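Local coordinates for short-chain-enoyl-CoA hydratase (Clostridium acetobutylicum, PDB 5Z7R), which catalyses the reversible hydration of crotonyl-CoA, and also accepts hexenoyl-CoA but no longer analogues, in butanoate metabolism, at residues Leu3-Leu8 with Leu33-Tyr38; Gly41-Asp46 with Leu96-Ile101. One frame throughout, in Å; residues are numbered along the deposited sequence.

In the fold
From the N terminus the chain runs into edge strand 6-11, turns back through antiparallel strand 14-19 and enters helix 30-45. Contact 1 closes this first loop, fixing the N-terminal segment 3-8 to the early part of the helix. Contact 2 starts further along the same helix, at 41-46, and closes a second loop that takes in strand 51-56 and helix 76-95 before 96-101 leads into strand 100-104. The two loops follow one another in series, neither enclosing nor crossing the other. Helix 30-45 is thereby tied to the edge strand and to the turn that leads into interior strand 100-104 of the same mixed sheet, and the contacts meet where L8 CD1 packs on I43 CD1.

Contact 1: Leu3-Leu8 with Leu33-Tyr38; sequences LNNVIL and LKEMDY
E35 OE1 receives two backbone N-H groups from the N-terminal segment. N5 N donates the straighter bond to E35 OE1, 3.0 Å long with an angle of 161° at the hydrogen, and meets it on the syn side, 19° out of the carboxylate plane. N4 N also lies close, 2.9 Å from E35 OE1, but its N-H is poorly aimed and the bond is weak. E35 runs straight out from CG (chi2 177°), which carries the carboxylate from the helix to the backbone at N4 and N5, just before strand 6-11 begins. In this crotonase-fold subunit the strand is an edge of the mixed sheet, paired antiparallel with 14-19, and helix 30-45 packs against that pair. Two apolar groups lie against the stem of E35: L3 CD2 lies 3.9 Å from E35 CB, and V6 CG2 approaches the same CB at 4.0 Å. L3 CD2 continues to the Y38 ring, approaching it obliquely 3.8 Å from Y38 CD1. On the V6 side, M36 curls back along its thioether, bringing M36 CE to within 3.8 Å of V6 CG2. M36 also rests on I19, and V6 on V17, both in strand 14-19.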
loop_
_atom_site.group_PDB
_atom_site.type_symbol
_atom_site.label_atom_id
_atom_site.label_comp_id
_atom_site.label_asym_id
_atom_site.label_seq_id
_atom_site.Cartn_x
_atom_site.Cartn_y
_atom_site.Cartn_z
ATOM N N LEU A 3 38.841 10.923 -7.212
ATOM C CA LEU A 3 38.287 10.484 -5.921
ATOM C C LEU A 3 39.315 10.478 -4.824
ATOM O O LEU A 3 40.354 9.854 -4.993
ATOM C CB LEU A 3 37.779 9.049 -6.067
ATOM C CG LEU A 3 36.820 8.777 -7.217
ATOM C CD1 LEU A 3 36.574 7.284 -7.349
ATOM C CD2 LEU A 3 35.532 9.531 -6.982
ATOM N N ASN A 4 39.048 11.132 -3.695
ATOM C CA ASN A 4 39.989 11.020 -2.577
ATOM C C ASN A 4 39.373 10.702 -1.212
ATOM O O ASN A 4 40.010 10.881 -0.177
ATOM C CB ASN A 4 40.945 12.227 -2.533
ATOM C CG ASN A 4 40.221 13.556 -2.468
ATOM O OD1 ASN A 4 40.170 14.308 -3.446
ATOM N ND2 ASN A 4 39.670 13.860 -1.308
ATOM N N ASN A 5 38.135 10.202 -1.222
ATOM C CA ASN A 5 37.516 9.560 -0.042
ATOM C C ASN A 5 37.111 8.083 -0.313
ATOM O O ASN A 5 36.868 7.305 0.621
ATOM C CB ASN A 5 36.299 10.383 0.443
ATOM C CG ASN A 5 36.687 11.673 1.157
ATOM O OD1 ASN A 5 37.827 11.862 1.552
ATOM N ND2 ASN A 5 35.720 12.556 1.343
ATOM N N VAL A 6 37.099 7.700 -1.589
ATOM C CA VAL A 6 36.571 6.418 -2.040
ATOM C C VAL A 6 37.427 5.758 -3.111
ATOM O O VAL A 6 37.628 6.324 -4.174
ATOM C CB VAL A 6 35.180 6.634 -2.661
ATOM C CG1 VAL A 6 34.543 5.300 -3.084
ATOM C CG2 VAL A 6 34.318 7.413 -1.672
ATOM N N ILE A 7 37.874 4.541 -2.856
ATOM C CA ILE A 7 38.629 3.794 -3.832
ATOM C C ILE A 7 37.709 2.863 -4.608
ATOM O O ILE A 7 36.830 2.252 -4.021
ATOM C CB ILE A 7 39.715 2.952 -3.135
ATOM C CG1 ILE A 7 40.595 3.841 -2.253
ATOM C CG2 ILE A 7 40.558 2.239 -4.179
ATOM C CD1 ILE A 7 41.432 3.082 -1.249
ATOM N N LEU A 8 37.927 2.719 -5.906
ATOM C CA LEU A 8 37.158 1.773 -6.693
ATOM C C LEU A 8 38.027 0.834 -7.526
ATOM O O LEU A 8 38.797 1.313 -8.361
ATOM C CB LEU A 8 36.229 2.521 -7.638
ATOM C CG LEU A 8 35.513 1.627 -8.673
ATOM C CD1 LEU A 8 34.445 0.749 -8.024
ATOM C CD2 LEU A 8 34.884 2.458 -9.777
ATOM N N LEU A 33 29.635 11.360 0.112
ATOM C CA LEU A 33 28.370 10.981 -0.496
ATOM C C LEU A 33 28.377 11.268 -1.984
ATOM O O LEU A 33 27.933 10.443 -2.814
ATOM C CB LEU A 33 27.233 11.718 0.162
ATOM C CG LEU A 33 26.944 11.427 1.637
ATOM C CD1 LEU A 33 25.954 12.432 2.196
ATOM C CD2 LEU A 33 26.405 10.016 1.842
ATOM N N LYS A 34 28.904 12.440 -2.330
ATOM C CA LYS A 34 29.002 12.850 -3.727
ATOM C C LYS A 34 29.851 11.871 -4.541
ATOM O O LYS A 34 29.433 11.395 -5.595
ATOM C CB LYS A 34 29.566 14.272 -3.807
ATOM C CG LYS A 34 28.553 15.366 -3.452
ATOM C CD LYS A 34 28.305 16.334 -4.606
ATOM C CE LYS A 34 29.505 17.264 -4.821
ATOM N NZ LYS A 34 29.526 17.885 -6.181
ATOM N N GLU A 35 31.036 11.549 -4.030
ATOM C CA GLU A 35 31.901 10.574 -4.691
ATOM C C GLU A 35 31.231 9.180 -4.785
ATOM O O GLU A 35 31.396 8.455 -5.777
ATOM C CB GLU A 35 33.243 10.499 -3.948
ATOM C CG GLU A 35 34.079 11.780 -4.032
ATOM C CD GLU A 35 35.384 11.739 -3.236
ATOM O OE1 GLU A 35 36.157 10.751 -3.354
ATOM O OE2 GLU A 35 35.645 12.723 -2.506
ATOM N N MET A 36 30.450 8.822 -3.764
ATOM C CA MET A 36 29.783 7.514 -3.723
ATOM C C MET A 36 28.802 7.420 -4.878
ATOM O O MET A 36 28.764 6.429 -5.630
ATOM C CB MET A 36 29.066 7.352 -2.397
ATOM C CG MET A 36 28.611 5.939 -2.070
ATOM S SD MET A 36 29.911 4.685 -2.038
ATOM C CE MET A 36 31.056 5.518 -0.973
ATOM N N ASP A 37 28.059 8.498 -5.053
ATOM C CA ASP A 37 27.077 8.590 -6.126
ATOM C C ASP A 37 27.753 8.489 -7.487
ATOM O O ASP A 37 27.283 7.782 -8.412
ATOM C CB ASP A 37 26.306 9.905 -5.989
ATOM C CG ASP A 37 25.082 9.956 -6.882
ATOM O OD1 ASP A 37 24.282 9.003 -6.888
ATOM O OD2 ASP A 37 24.935 10.944 -7.610
ATOM N N TYR A 38 28.901 9.150 -7.594
ATOM C CA TYR A 38 29.686 9.062 -8.799
ATOM C C TYR A 38 30.148 7.609 -9.026
ATOM O O TYR A 38 30.026 7.075 -10.168
ATOM C CB TYR A 38 30.850 10.078 -8.776
ATOM C CG TYR A 38 31.850 9.845 -9.886
ATOM C CD1 TYR A 38 32.925 8.969 -9.689
ATOM C CD2 TYR A 38 31.712 10.458 -11.141
ATOM C CE1 TYR A 38 33.835 8.711 -10.693
ATOM C CE2 TYR A 38 32.624 10.196 -12.163
ATOM C CZ TYR A 38 33.692 9.322 -11.924
ATOM O OH TYR A 38 34.637 9.024 -12.888
#

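Contact 2: Gly41-Asp46 with Leu96-Ile101; sequences GEIEND and LEKPVI
This is a buried contact of aliphatic groups with one lysine-to-backbone hydrogen bond, joining the C-terminal end of helix 30-45 to the turn between helix 76-95 and strand 100-104. L96 reaches the helix with its two methyls: L96 CD1 lies 3.6 Å from E44 CG, while CD2 is more loosely placed, 4.3 Å from I43 CG2. I43 CG2 also faces the aliphatic stem of K98, 4.1 Å from K98 CG. K98 turns at its CB-CG bond (chi2 -75°) and then runs straight past the end of the helix, its CE 3.4 Å from I43 O. Its ammonium then donates to the backbone, K98 NZ to D46 O at 3.3 Å, from 58° out of the carbonyl plane. In the crotonase fold this turn feeds the mixed sheet: P99 and I101 form backbone hydrogen bonds with strand 51-56, and I43 packs on V52 of that strand. K98 NZ has a further weak bond to V49 O, so the lysine bridges to the loop between helix 30-45 and strand 51-56. E44 sends its carboxylate to a salt bridge with R92 of helix 76-95. At the neighbouring turn residue, E97 forms a salt bridge with R80 of a second subunit.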
loop_
_atom_site.group_PDB
_atom_site.type_symbol
_atom_site.label_atom_id
_atom_site.label_comp_id
_atom_site.label_asym_id
_atom_site.label_seq_id
_atom_site.Cartn_x
_atom_site.Cartn_y
_atom_site.Cartn_z
ATOM N N GLY A 41 27.315 5.462 -10.035
ATOM C CA GLY A 41 27.007 5.694 -11.454
ATOM C C GLY A 41 28.036 5.073 -12.380
ATOM O O GLY A 41 27.706 4.543 -13.477
ATOM N N GLU A 42 29.289 5.140 -11.948
ATOM C CA GLU A 42 30.375 4.435 -12.645
ATOM C C GLU A 42 30.132 2.924 -12.683
ATOM O O GLU A 42 30.273 2.308 -13.727
ATOM C CB GLU A 42 31.718 4.748 -11.965
ATOM C CG GLU A 42 32.937 4.762 -12.874
ATOM C CD GLU A 42 32.940 5.873 -13.912
ATOM O OE1 GLU A 42 32.385 6.963 -13.650
ATOM O OE2 GLU A 42 33.520 5.627 -14.997
ATOM N N ILE A 43 29.729 2.309 -11.569
ATOM C CA ILE A 43 29.460 0.855 -11.606
ATOM C C ILE A 43 28.225 0.570 -12.449
ATOM O O ILE A 43 28.164 -0.437 -13.169
ATOM C CB ILE A 43 29.309 0.272 -10.203
ATOM C CG1 ILE A 43 30.663 0.312 -9.493
ATOM C CG2 ILE A 43 28.740 -1.156 -10.249
ATOM C CD1 ILE A 43 30.575 0.503 -7.994
ATOM N N GLU A 44 27.254 1.480 -12.387
ATOM C CA GLU A 44 26.058 1.343 -13.210
ATOM C C GLU A 44 26.392 1.109 -14.686
ATOM O O GLU A 44 25.826 0.217 -15.299
ATOM C CB GLU A 44 25.130 2.551 -13.050
ATOM C CG GLU A 44 24.283 2.524 -11.779
ATOM C CD GLU A 44 23.321 3.699 -11.664
ATOM O OE1 GLU A 44 23.417 4.641 -12.491
ATOM O OE2 GLU A 44 22.467 3.692 -10.745
ATOM N N ASN A 45 27.326 1.877 -15.250
ATOM C CA ASN A 45 27.623 1.765 -16.698
ATOM C C ASN A 45 28.580 0.639 -17.056
ATOM O O ASN A 45 28.686 0.288 -18.233
ATOM C CB ASN A 45 28.147 3.087 -17.270
ATOM C CG ASN A 45 27.294 4.259 -16.851
ATOM O OD1 ASN A 45 26.065 4.126 -16.690
ATOM N ND2 ASN A 45 27.934 5.402 -16.617
ATOM N N ASP A 46 29.245 0.055 -16.055
ATOM C CA ASP A 46 30.208 -1.018 -16.306
ATOM C C ASP A 46 29.600 -2.415 -16.263
ATOM O O ASP A 46 29.458 -3.016 -15.201
ATOM C CB ASP A 46 31.370 -0.924 -15.325
ATOM C CG ASP A 46 32.578 -1.756 -15.763
ATOM O OD1 ASP A 46 32.413 -2.791 -16.450
ATOM O OD2 ASP A 46 33.693 -1.360 -15.400
ATOM N N LEU A 96 20.537 -0.376 -7.237
ATOM C CA LEU A 96 21.581 -0.718 -8.210
ATOM C C LEU A 96 21.382 -2.113 -8.757
ATOM O O LEU A 96 21.291 -3.078 -8.005
ATOM C CB LEU A 96 22.959 -0.628 -7.531
ATOM C CG LEU A 96 24.174 -1.116 -8.322
ATOM C CD1 LEU A 96 24.188 -0.466 -9.696
ATOM C CD2 LEU A 96 25.453 -0.805 -7.560
ATOM N N GLU A 97 21.363 -2.240 -10.067
ATOM C CA GLU A 97 21.065 -3.518 -10.684
ATOM C C GLU A 97 22.175 -4.589 -10.648
ATOM O O GLU A 97 22.043 -5.616 -11.249
ATOM C CB GLU A 97 20.573 -3.274 -12.113
ATOM C CG GLU A 97 19.316 -2.397 -12.153
ATOM C CD GLU A 97 18.281 -2.869 -13.168
ATOM O OE1 GLU A 97 17.141 -3.261 -12.743
ATOM O OE2 GLU A 97 18.626 -2.832 -14.383
ATOM N N LYS A 98 23.244 -4.375 -9.913
ATOM C CA LYS A 98 24.101 -5.482 -9.488
ATOM C C LYS A 98 23.974 -5.641 -7.969
ATOM O O LYS A 98 23.806 -4.666 -7.266
ATOM C CB LYS A 98 25.589 -5.284 -9.854
ATOM C CG LYS A 98 25.965 -4.106 -10.755
ATOM C CD LYS A 98 25.611 -4.299 -12.216
ATOM C CE LYS A 98 26.153 -3.145 -13.060
ATOM N NZ LYS A 98 26.294 -3.493 -14.507
ATOM N N PRO A 99 24.104 -6.864 -7.454
ATOM C CA PRO A 99 24.069 -7.130 -6.032
ATOM C C PRO A 99 25.197 -6.469 -5.297
ATOM O O PRO A 99 26.315 -6.453 -5.803
ATOM C CB PRO A 99 24.272 -8.615 -5.974
ATOM C CG PRO A 99 23.628 -9.094 -7.241
ATOM C CD PRO A 99 24.105 -8.109 -8.229
ATOM N N VAL A 100 24.933 -5.917 -4.114
ATOM C CA VAL A 100 25.993 -5.337 -3.359
ATOM C C VAL A 100 26.043 -5.856 -1.935
ATOM O O VAL A 100 25.031 -5.931 -1.248
ATOM C CB VAL A 100 26.081 -3.789 -3.496
ATOM C CG1 VAL A 100 24.964 -3.236 -4.352
ATOM C CG2 VAL A 100 26.253 -3.080 -2.178
ATOM N N ILE A 101 27.272 -6.233 -1.546
ATOM C CA ILE A 101 27.577 -6.888 -0.315
ATOM C C ILE A 101 28.338 -5.881 0.509
ATOM O O ILE A 101 29.380 -5.362 0.057
ATOM C CB ILE A 101 28.467 -8.139 -0.584
ATOM C CG1 ILE A 101 27.723 -9.169 -1.430
ATOM C CG2 ILE A 101 28.920 -8.835 0.697
ATOM C CD1 ILE A 101 28.642 -9.944 -2.354
#